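Local coordinates for protein 2-oxoglutarate-dependent dioxygenase tropC (Talaromyces stipitatus, PDB 6XJJ) that acts as a 2-oxoglutarate-dependent non-haem iron dioxygenase in the fungal tropolone pathway, where it helps turn a dearomatised hydroxycyclohexadione into the seven-membered tropolone ring, at residues E104-I109 with R120-S125; C141-A146 with P221-H226; E262-P267 with S299-V304. All coordinates share one frame; numbering follows the deposited sequence.

Interaction 1 of 3, residues E104-I109 with R120-S125; sequences EEKMKI and RGYEPS
K106 slants across one face of the Y122 ring. Its CB sits above the middle of the ring, 3.6 Å from the centroid, in a CH-pi contact. From there the chain runs on extended beyond CG, so that its CD arrives above the phenol end, 3.5 Å from CE1 of Y122. The ring is carried to this place because CG of Y122 is anti to its backbone N (chi1 173°), which swings it off strand 121-123 toward helix 103-107. On the opposite face the ring is backed by N of P124, nearer the rim, so it lies between the lysine chain and the backbone just past its own strand.

M107 takes the edge. Its side chain is bent at both chi2 and chi3, and this curl places SD near the ring plane, 3.7 Å from CE2 of Y122, a Met-aromatic contact made edge-on.

The backbones join too. N of Y122 donates to O of I109 at 2.8 Å with an angle of 161° at the hydrogen, and CA of G121 approaches this same oxygen at 3.2 Å. Beside that bond, CG1 of I109 packs 4.3 Å from CB of Y122, with F98 of helix 85-99 touching both residues.

The arrangement joins helix 103-107 and the residues that follow it to strand 121-123, outermost in the large sheet, within the N-terminal region of the dioxygenase. Chemically it divides in two: methylenes of K106 and the sulfur of M107 meet the ring over one face and at one edge, while the polar ends run on to E140, whose OE2 takes a salt bridge from NZ of K106 and a hydrogen bond with OH of Y122. With both partners on one oxygen, that carboxylate probably stays ionised.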
loop_
_atom_site.group_PDB
_atom_site.type_symbol
_atom_site.label_atom_id
_atom_site.label_comp_id
_atom_site.label_asym_id
_atom_site.label_seq_id
_atom_site.Cartn_x
_atom_site.Cartn_y
_atom_site.Cartn_z
ATOM N N GLU A 104 22.474 6.737 12.463
ATOM C CA GLU A 104 22.273 6.951 13.892
ATOM C C GLU A 104 21.090 7.874 14.138
ATOM O O GLU A 104 20.422 7.774 15.172
ATOM C CB GLU A 104 23.528 7.541 14.534
ATOM C CG GLU A 104 23.835 8.961 14.106
ATOM C CD GLU A 104 25.091 9.483 14.762
ATOM O OE1 GLU A 104 25.532 8.871 15.757
ATOM O OE2 GLU A 104 25.632 10.508 14.298
ATOM N N GLU A 105 20.832 8.788 13.199
ATOM C CA GLU A 105 19.733 9.740 13.335
ATOM C C GLU A 105 18.380 9.055 13.173
ATOM O O GLU A 105 17.444 9.336 13.928
ATOM C CB GLU A 105 19.904 10.855 12.302
ATOM C CG GLU A 105 18.908 12.004 12.384
ATOM C CD GLU A 105 19.128 12.877 13.601
ATOM O OE1 GLU A 105 20.170 12.697 14.276
ATOM O OE2 GLU A 105 18.280 13.755 13.871
ATOM N N LYS A 106 18.259 8.154 12.196
ATOM C CA LYS A 106 17.006 7.431 12.001
ATOM C C LYS A 106 16.742 6.471 13.154
ATOM O O LYS A 106 15.603 6.340 13.615
ATOM C CB LYS A 106 17.047 6.637 10.697
ATOM C CG LYS A 106 17.470 7.404 9.474
ATOM C CD LYS A 106 17.600 6.458 8.297
ATOM C CE LYS A 106 18.602 6.946 7.277
ATOM N NZ LYS A 106 18.804 5.939 6.197
ATOM N N MET A 107 17.778 5.764 13.606
ATOM C CA MET A 107 17.614 4.777 14.667
ATOM C C MET A 107 17.102 5.396 15.963
ATOM O O MET A 107 16.602 4.663 16.822
ATOM C CB MET A 107 18.943 4.056 14.909
ATOM C CG MET A 107 19.378 3.125 13.772
ATOM S SD MET A 107 18.341 1.654 13.584
ATOM C CE MET A 107 18.753 0.746 15.067
ATOM N N LYS A 108 17.207 6.720 16.125
ATOM C CA LYS A 108 16.624 7.371 17.295
ATOM C C LYS A 108 15.109 7.227 17.354
ATOM O O LYS A 108 14.526 7.415 18.428
ATOM C CB LYS A 108 17.016 8.850 17.330
ATOM C CG LYS A 108 18.412 9.119 17.877
ATOM C CD LYS A 108 18.812 10.584 17.737
ATOM C CE LYS A 108 20.126 10.862 18.454
ATOM N NZ LYS A 108 20.639 12.244 18.229
ATOM N N ILE A 109 14.459 6.898 16.237
ATOM C CA ILE A 109 13.030 6.596 16.235
ATOM C C ILE A 109 12.820 5.201 15.664
ATOM O O ILE A 109 11.814 4.938 14.992
ATOM C CB ILE A 109 12.220 7.641 15.442
ATOM C CG1 ILE A 109 12.716 7.722 13.994
ATOM C CG2 ILE A 109 12.291 8.991 16.131
ATOM C CD1 ILE A 109 11.828 8.552 13.082
ATOM N N ARG A 120 5.694 1.528 14.913
ATOM C CA ARG A 120 5.840 2.818 14.253
ATOM C C ARG A 120 7.291 3.262 14.342
ATOM O O ARG A 120 7.968 3.013 15.341
ATOM C CB ARG A 120 4.967 3.893 14.909
ATOM C CG ARG A 120 3.505 3.549 15.004
ATOM C CD ARG A 120 2.797 3.550 13.661
ATOM N NE ARG A 120 1.404 3.172 13.860
ATOM C CZ ARG A 120 0.447 4.009 14.243
ATOM N NH1 ARG A 120 0.721 5.289 14.455
ATOM N NH2 ARG A 120 -0.787 3.563 14.415
ATOM N N GLY A 121 7.756 3.949 13.303
ATOM C CA GLY A 121 9.104 4.483 13.291
ATOM C C GLY A 121 9.980 3.894 12.202
ATOM O O GLY A 121 9.480 3.489 11.147
ATOM N N TYR A 122 11.287 3.827 12.452
ATOM C CA TYR A 122 12.259 3.426 11.446
ATOM C C TYR A 122 12.647 1.962 11.606
ATOM O O TYR A 122 12.846 1.477 12.722
ATOM C CB TYR A 122 13.507 4.306 11.533
ATOM C CG TYR A 122 14.636 3.850 10.643
ATOM C CD1 TYR A 122 14.567 4.005 9.264
ATOM C CD2 TYR A 122 15.780 3.285 11.184
ATOM C CE1 TYR A 122 15.596 3.591 8.456
ATOM C CE2 TYR A 122 16.819 2.870 10.380
ATOM C CZ TYR A 122 16.720 3.030 9.017
ATOM O OH TYR A 122 17.743 2.628 8.204
ATOM N N GLU A 123 12.762 1.266 10.477
ATOM C CA GLU A 123 13.227 -0.116 10.454
ATOM C C GLU A 123 14.359 -0.189 9.443
ATOM O O GLU A 123 14.152 0.157 8.261
ATOM C CB GLU A 123 12.111 -1.099 10.091
ATOM C CG GLU A 123 12.530 -2.560 10.214
ATOM C CD GLU A 123 11.382 -3.520 9.985
ATOM O OE1 GLU A 123 10.265 -3.053 9.679
ATOM O OE2 GLU A 123 11.587 -4.743 10.127
ATOM N N PRO A 124 15.552 -0.624 9.830
ATOM C CA PRO A 124 16.679 -0.633 8.897
ATOM C C PRO A 124 16.622 -1.843 7.971
ATOM O O PRO A 124 15.755 -2.709 8.076
ATOM C CB PRO A 124 17.895 -0.679 9.821
ATOM C CG PRO A 124 17.418 -1.368 11.030
ATOM C CD PRO A 124 15.952 -1.103 11.168
ATOM N N SER A 125 17.578 -1.885 7.052
ATOM C CA SER A 125 17.609 -2.932 6.050
ATOM C C SER A 125 18.276 -4.195 6.598
ATOM O O SER A 125 18.898 -4.203 7.665
ATOM C CB SER A 125 18.339 -2.443 4.799
ATOM O OG SER A 125 19.695 -2.144 5.086
#

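Interaction 2 of 3, residues C141-A146 with P221-H226; sequences CFITGA and PMRLLH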
loop_
_atom_site.group_PDB
_atom_site.type_symbol
_atom_site.label_atom_id
_atom_site.label_comp_id
_atom_site.label_asym_id
_atom_site.label_seq_id
_atom_site.Cartn_x
_atom_site.Cartn_y
_atom_site.Cartn_z
ATOM N N CYS A 141 12.728 1.154 5.624
ATOM C CA CYS A 141 11.366 1.686 5.684
ATOM C C CYS A 141 11.106 2.521 6.937
ATOM O O CYS A 141 11.735 2.346 7.984
ATOM C CB CYS A 141 10.303 0.572 5.598
ATOM S SG CYS A 141 10.315 -0.705 6.887
ATOM N N PHE A 142 10.132 3.429 6.793
ATOM C CA PHE A 142 9.595 4.279 7.856
ATOM C C PHE A 142 8.088 4.069 7.902
ATOM O O PHE A 142 7.425 4.107 6.860
ATOM C CB PHE A 142 9.930 5.758 7.607
ATOM C CG PHE A 142 9.246 6.726 8.552
ATOM C CD1 PHE A 142 9.675 6.868 9.864
ATOM C CD2 PHE A 142 8.208 7.538 8.104
ATOM C CE1 PHE A 142 9.053 7.773 10.722
ATOM C CE2 PHE A 142 7.590 8.448 8.958
ATOM C CZ PHE A 142 8.014 8.561 10.266
ATOM N N ILE A 143 7.549 3.863 9.104
ATOM C CA ILE A 143 6.198 3.341 9.289
ATOM C C ILE A 143 5.358 4.368 10.040
ATOM O O ILE A 143 5.764 4.850 11.104
ATOM C CB ILE A 143 6.221 2.007 10.053
ATOM C CG1 ILE A 143 7.072 0.990 9.288
ATOM C CG2 ILE A 143 4.807 1.467 10.225
ATOM C CD1 ILE A 143 7.434 -0.251 10.082
ATOM N N THR A 144 4.188 4.688 9.492
ATOM C CA THR A 144 3.204 5.521 10.167
ATOM C C THR A 144 1.869 4.791 10.241
ATOM O O THR A 144 1.647 3.771 9.584
ATOM C CB THR A 144 3.010 6.867 9.452
ATOM O OG1 THR A 144 2.629 6.638 8.091
ATOM C CG2 THR A 144 4.277 7.689 9.497
ATOM N N GLY A 145 0.983 5.332 11.071
ATOM C CA GLY A 145 -0.403 4.918 11.116
ATOM C C GLY A 145 -1.268 6.107 11.470
ATOM O O GLY A 145 -0.787 7.244 11.420
ATOM N N ALA A 146 -2.537 5.885 11.807
ATOM C CA ALA A 146 -3.382 6.993 12.230
ATOM C C ALA A 146 -2.867 7.543 13.553
ATOM O O ALA A 146 -2.437 6.789 14.429
ATOM C CB ALA A 146 -4.841 6.550 12.369
ATOM N N PRO A 221 -1.962 1.838 8.113
ATOM C CA PRO A 221 -0.534 2.132 8.041
ATOM C C PRO A 221 -0.094 2.490 6.634
ATOM O O PRO A 221 -0.688 2.087 5.630
ATOM C CB PRO A 221 0.112 0.824 8.511
ATOM C CG PRO A 221 -0.833 -0.213 8.101
ATOM C CD PRO A 221 -2.215 0.391 8.215
ATOM N N MET A 222 0.946 3.308 6.597
ATOM C CA MET A 222 1.677 3.672 5.396
ATOM C C MET A 222 3.150 3.439 5.670
ATOM O O MET A 222 3.596 3.566 6.811
ATOM C CB MET A 222 1.462 5.131 5.042
ATOM C CG MET A 222 2.031 5.573 3.666
ATOM S SD MET A 222 1.988 7.332 3.370
ATOM C CE MET A 222 0.266 7.591 3.333
ATOM N N ARG A 223 3.905 3.113 4.619
ATOM C CA ARG A 223 5.349 2.951 4.739
ATOM C C ARG A 223 6.053 3.760 3.662
ATOM O O ARG A 223 5.662 3.721 2.490
ATOM C CB ARG A 223 5.773 1.477 4.648
ATOM C CG ARG A 223 5.171 0.634 5.753
ATOM C CD ARG A 223 5.886 -0.682 5.982
ATOM N NE ARG A 223 5.233 -1.460 7.031
ATOM C CZ ARG A 223 5.753 -2.545 7.589
ATOM N NH1 ARG A 223 6.962 -2.954 7.236
ATOM N NH2 ARG A 223 5.090 -3.190 8.538
ATOM N N LEU A 224 7.082 4.497 4.071
ATOM C CA LEU A 224 8.011 5.121 3.142
ATOM C C LEU A 224 9.162 4.148 2.930
ATOM O O LEU A 224 9.746 3.654 3.900
ATOM C CB LEU A 224 8.531 6.454 3.685
ATOM C CG LEU A 224 7.487 7.504 4.081
ATOM C CD1 LEU A 224 8.181 8.770 4.581
ATOM C CD2 LEU A 224 6.505 7.814 2.954
ATOM N N LEU A 225 9.480 3.870 1.671
ATOM C CA LEU A 225 10.349 2.757 1.315
ATOM C C LEU A 225 11.566 3.255 0.550
ATOM O O LEU A 225 11.450 4.115 -0.333
ATOM C CB LEU A 225 9.580 1.735 0.474
ATOM C CG LEU A 225 8.433 1.033 1.212
ATOM C CD1 LEU A 225 7.483 0.330 0.254
ATOM C CD2 LEU A 225 9.000 0.025 2.183
ATOM N N HIS A 226 12.731 2.710 0.906
ATOM C CA HIS A 226 13.991 2.990 0.230
ATOM C C HIS A 226 14.677 1.682 -0.134
ATOM O O HIS A 226 14.843 0.805 0.720
ATOM C CB HIS A 226 14.929 3.820 1.105
ATOM C CG HIS A 226 16.256 4.075 0.467
ATOM N ND1 HIS A 226 17.400 4.321 1.194
ATOM C CD2 HIS A 226 16.616 4.137 -0.836
ATOM C CE1 HIS A 226 18.413 4.505 0.366
ATOM N NE2 HIS A 226 17.962 4.395 -0.871
#
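With chi1 of -58° for I143 and -61° for R223, CG1 of the one and CG of the other both stand beside their own backbone N, and the two chains run out side by side from the same face of the sheet. Their strands, 139-144 and 222-227, are antiparallel neighbours in the large sheet of the double-stranded beta-helix fold. R223 stays extended from CG to NE, which lays the face of its guanidinium over the isoleucine tip, CZ being 3.8 Å from CD1 of I143. C141 shares this face, its CB meeting CD2 of L225 at 3.7 Å. At its nearest atom, the side chain of L225 is about 7 Å from the bound iron (FE).

On the other face F142 and L224 point the same way, CD2 of the ring lying 3.7 Å from CD1 of the leucine. Helix 171-204 closes over this side, with F174 touching both residues.

F142 and L224 form a hydrogen-bonded pair: N of F142 reaches O of L224 at 2.9 Å, and N of L224 reaches O of F142 at 2.8 Å, both in the carbonyl plane. T144 and M222 make the next such pair, but less evenly. N of M222 meets O of T144 from above the carbonyl plane, whereas N of T144 points almost straight at O of M222, 3.0 Å away with 177° at the hydrogen.

Interaction 3 of 3, residues E262-P267 with S299-V304; sequences EVWYPP and SARHRV. With FE (Fe (III) ion), chain B.
The indole of W264 has the guanidinium of R301 over one face: CZ lies 4.1 Å from the centroid of the five-membered ring, 16° off its normal, a cation-pi contact. The two planes are not stacked flat but stand 47° apart, so the NH1 corner dips toward the indole while CB of W264 comes under the rim of the guanidinium. A bend at chi3 brings the R301 guanidinium over the indole, and its NE is held elsewhere, in a salt bridge with D242. The H302 ring is gripped at its edge, in plane, by O of A300 on one side and the iron on another; H243 and F75 meet it edge-to-face.

These groups sit on the short sheet of the double-stranded beta-helix, where strand 261-265 pairs antiparallel with 302-304. E262 and R303 form a hydrogen-bonded pair, N of E262 to O of R303 being 3.0 Å, and W264 N continues the pairing to O of R301 at 2.9 Å. The side chains of E262 and R303 add a salt bridge: NE of R303 donates to OE2 of E262 at 3.0 Å, arriving from above the carboxylate plane (52° out of it). W271 makes a cation-pi contact with the same arginine.

Toward the interior, CG2 of V263 packs 4.0 Å from CB of H302, and CG1 rests on A300. H302 completes the facial triad of two histidines and one carboxylate with H243 and D245. ND1 of H302 donates to O of A300 at 3.0 Å, almost exactly in the ring plane, a bond that with the metal would hold the ring's rotation; on the other nitrogen, NE2 binds the iron at 2.5 Å.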
loop_
_atom_site.group_PDB
_atom_site.type_symbol
_atom_site.label_atom_id
_atom_site.label_comp_id
_atom_site.label_asym_id
_atom_site.label_seq_id
_atom_site.Cartn_x
_atom_site.Cartn_y
_atom_site.Cartn_z
ATOM N N GLU A 262 7.038 -7.238 -9.288
ATOM C CA GLU A 262 6.479 -8.283 -10.133
ATOM C C GLU A 262 5.515 -9.140 -9.322
ATOM O O GLU A 262 5.619 -9.246 -8.097
ATOM C CB GLU A 262 7.586 -9.139 -10.770
ATOM C CG GLU A 262 8.552 -9.790 -9.789
ATOM C CD GLU A 262 9.689 -10.509 -10.496
ATOM O OE1 GLU A 262 9.563 -10.764 -11.713
ATOM O OE2 GLU A 262 10.701 -10.824 -9.839
ATOM N N VAL A 263 4.579 -9.764 -10.036
ATOM C CA VAL A 263 3.405 -10.403 -9.450
ATOM C C VAL A 263 3.298 -11.817 -10.005
ATOM O O VAL A 263 3.450 -12.027 -11.213
ATOM C CB VAL A 263 2.118 -9.601 -9.755
ATOM C CG1 VAL A 263 0.861 -10.343 -9.300
ATOM C CG2 VAL A 263 2.174 -8.214 -9.106
ATOM N N TRP A 264 3.019 -12.779 -9.130
ATOM C CA TRP A 264 2.912 -14.172 -9.542
ATOM C C TRP A 264 1.503 -14.462 -10.051
ATOM O O TRP A 264 0.521 -14.246 -9.334
ATOM C CB TRP A 264 3.256 -15.106 -8.379
ATOM C CG TRP A 264 3.062 -16.568 -8.716
ATOM C CD1 TRP A 264 2.005 -17.358 -8.357
ATOM C CD2 TRP A 264 3.945 -17.407 -9.475
ATOM N NE1 TRP A 264 2.174 -18.630 -8.841
ATOM C CE2 TRP A 264 3.357 -18.688 -9.531
ATOM C CE3 TRP A 264 5.175 -17.202 -10.109
ATOM C CZ2 TRP A 264 3.954 -19.755 -10.199
ATOM C CZ3 TRP A 264 5.765 -18.267 -10.770
ATOM C CH2 TRP A 264 5.154 -19.526 -10.810
ATOM N N TYR A 265 1.412 -14.975 -11.278
ATOM C CA TYR A 265 0.136 -15.312 -11.914
ATOM C C TYR A 265 0.063 -16.820 -12.128
ATOM O O TYR A 265 0.736 -17.355 -13.027
ATOM C CB TYR A 265 -0.008 -14.552 -13.234
ATOM C CG TYR A 265 -1.286 -14.794 -14.004
ATOM C CD1 TYR A 265 -2.519 -14.488 -13.445
ATOM C CD2 TYR A 265 -1.256 -15.215 -15.326
ATOM C CE1 TYR A 265 -3.690 -14.679 -14.146
ATOM C CE2 TYR A 265 -2.426 -15.398 -16.044
ATOM C CZ TYR A 265 -3.642 -15.122 -15.447
ATOM O OH TYR A 265 -4.814 -15.298 -16.142
ATOM N N PRO A 266 -0.718 -17.547 -11.332
ATOM C CA PRO A 266 -0.650 -19.019 -11.351
ATOM C C PRO A 266 -0.959 -19.613 -12.716
ATOM O O PRO A 266 -0.253 -20.532 -13.160
ATOM C CB PRO A 266 -1.703 -19.429 -10.311
ATOM C CG PRO A 266 -1.734 -18.296 -9.366
ATOM C CD PRO A 266 -1.483 -17.055 -10.173
ATOM N N PRO A 267 -2.015 -19.161 -13.401
ATOM C CA PRO A 267 -2.372 -19.809 -14.678
ATOM C C PRO A 267 -1.197 -20.019 -15.621
ATOM O O PRO A 267 -1.084 -21.092 -16.223
ATOM C CB PRO A 267 -3.412 -18.846 -15.267
ATOM C CG PRO A 267 -4.050 -18.244 -14.082
ATOM C CD PRO A 267 -2.945 -18.065 -13.079
ATOM N N SER A 299 -5.805 -12.266 -3.488
ATOM C CA SER A 299 -4.527 -11.814 -2.938
ATOM C C SER A 299 -3.408 -12.594 -3.622
ATOM O O SER A 299 -3.316 -13.818 -3.476
ATOM C CB SER A 299 -4.462 -12.008 -1.421
ATOM O OG SER A 299 -3.204 -11.581 -0.915
ATOM N N ALA A 300 -2.554 -11.885 -4.353
ATOM C CA ALA A 300 -1.546 -12.489 -5.207
ATOM C C ALA A 300 -0.155 -12.257 -4.633
ATOM O O ALA A 300 0.143 -11.181 -4.107
ATOM C CB ALA A 300 -1.621 -11.925 -6.632
ATOM N N ARG A 301 0.690 -13.275 -4.733
ATOM C CA ARG A 301 2.090 -13.136 -4.361
ATOM C C ARG A 301 2.785 -12.087 -5.223
ATOM O O ARG A 301 2.467 -11.911 -6.404
ATOM C CB ARG A 301 2.770 -14.504 -4.481
ATOM C CG ARG A 301 2.451 -15.418 -3.294
ATOM C CD ARG A 301 2.723 -16.902 -3.515
ATOM N NE ARG A 301 4.054 -17.215 -4.036
ATOM C CZ ARG A 301 4.289 -17.905 -5.155
ATOM N NH1 ARG A 301 3.294 -18.410 -5.868
ATOM N NH2 ARG A 301 5.532 -18.128 -5.547
ATOM N N HIS A 302 3.714 -11.358 -4.609
ATOM C CA HIS A 302 4.469 -10.329 -5.305
ATOM C C HIS A 302 5.757 -10.069 -4.541
ATOM O O HIS A 302 5.903 -10.461 -3.380
ATOM C CB HIS A 302 3.658 -9.032 -5.469
ATOM C CG HIS A 302 3.172 -8.438 -4.179
ATOM N ND1 HIS A 302 2.057 -8.907 -3.517
ATOM C CD2 HIS A 302 3.645 -7.409 -3.433
ATOM C CE1 HIS A 302 1.864 -8.195 -2.421
ATOM N NE2 HIS A 302 2.816 -7.280 -2.344
ATOM N N ARG A 303 6.690 -9.401 -5.218
ATOM C CA ARG A 303 8.021 -9.147 -4.678
ATOM C C ARG A 303 8.649 -8.018 -5.486
ATOM O O ARG A 303 8.090 -7.557 -6.486
ATOM C CB ARG A 303 8.878 -10.412 -4.730
ATOM C CG ARG A 303 9.100 -10.911 -6.144
ATOM C CD ARG A 303 9.885 -12.187 -6.164
ATOM N NE ARG A 303 10.160 -12.632 -7.526
ATOM C CZ ARG A 303 10.754 -13.780 -7.828
ATOM N NH1 ARG A 303 11.130 -14.603 -6.859
ATOM N NH2 ARG A 303 10.962 -14.110 -9.095
ATOM N N VAL A 304 9.830 -7.584 -5.051
ATOM C CA VAL A 304 10.572 -6.519 -5.716
ATOM C C VAL A 304 12.016 -6.988 -5.812
ATOM O O VAL A 304 12.702 -7.102 -4.788
ATOM C CB VAL A 304 10.482 -5.183 -4.960
ATOM C CG1 VAL A 304 11.191 -4.075 -5.733
ATOM C CG2 VAL A 304 9.038 -4.812 -4.682
HETATM FE FE FE B . 3.495 -5.858 -0.399
#

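The three contacts follow one another along the chain without nesting or crossing. Interaction 1 closes a short loop of ten residues, bringing the outermost strand, 121-123, back against helix 103-107. Interaction 2 then spans 74 residues, including the long helix 171-204, and joins strand 139-144 of the N-terminal region to strand 222-227 of the catalytic region. The first two touch directly: strands 121-123 and 139-144 are sheet neighbours, with O of G121 2.8 Å from N of I143. Interaction 3 comes last, closing a 31-residue loop that holds strands 270-273 and 281-285 and helix 287-292, and pairing strands 261-265 and 302-304 of the smaller sheet beside the iron, about 22 Å from interaction 2 between centres.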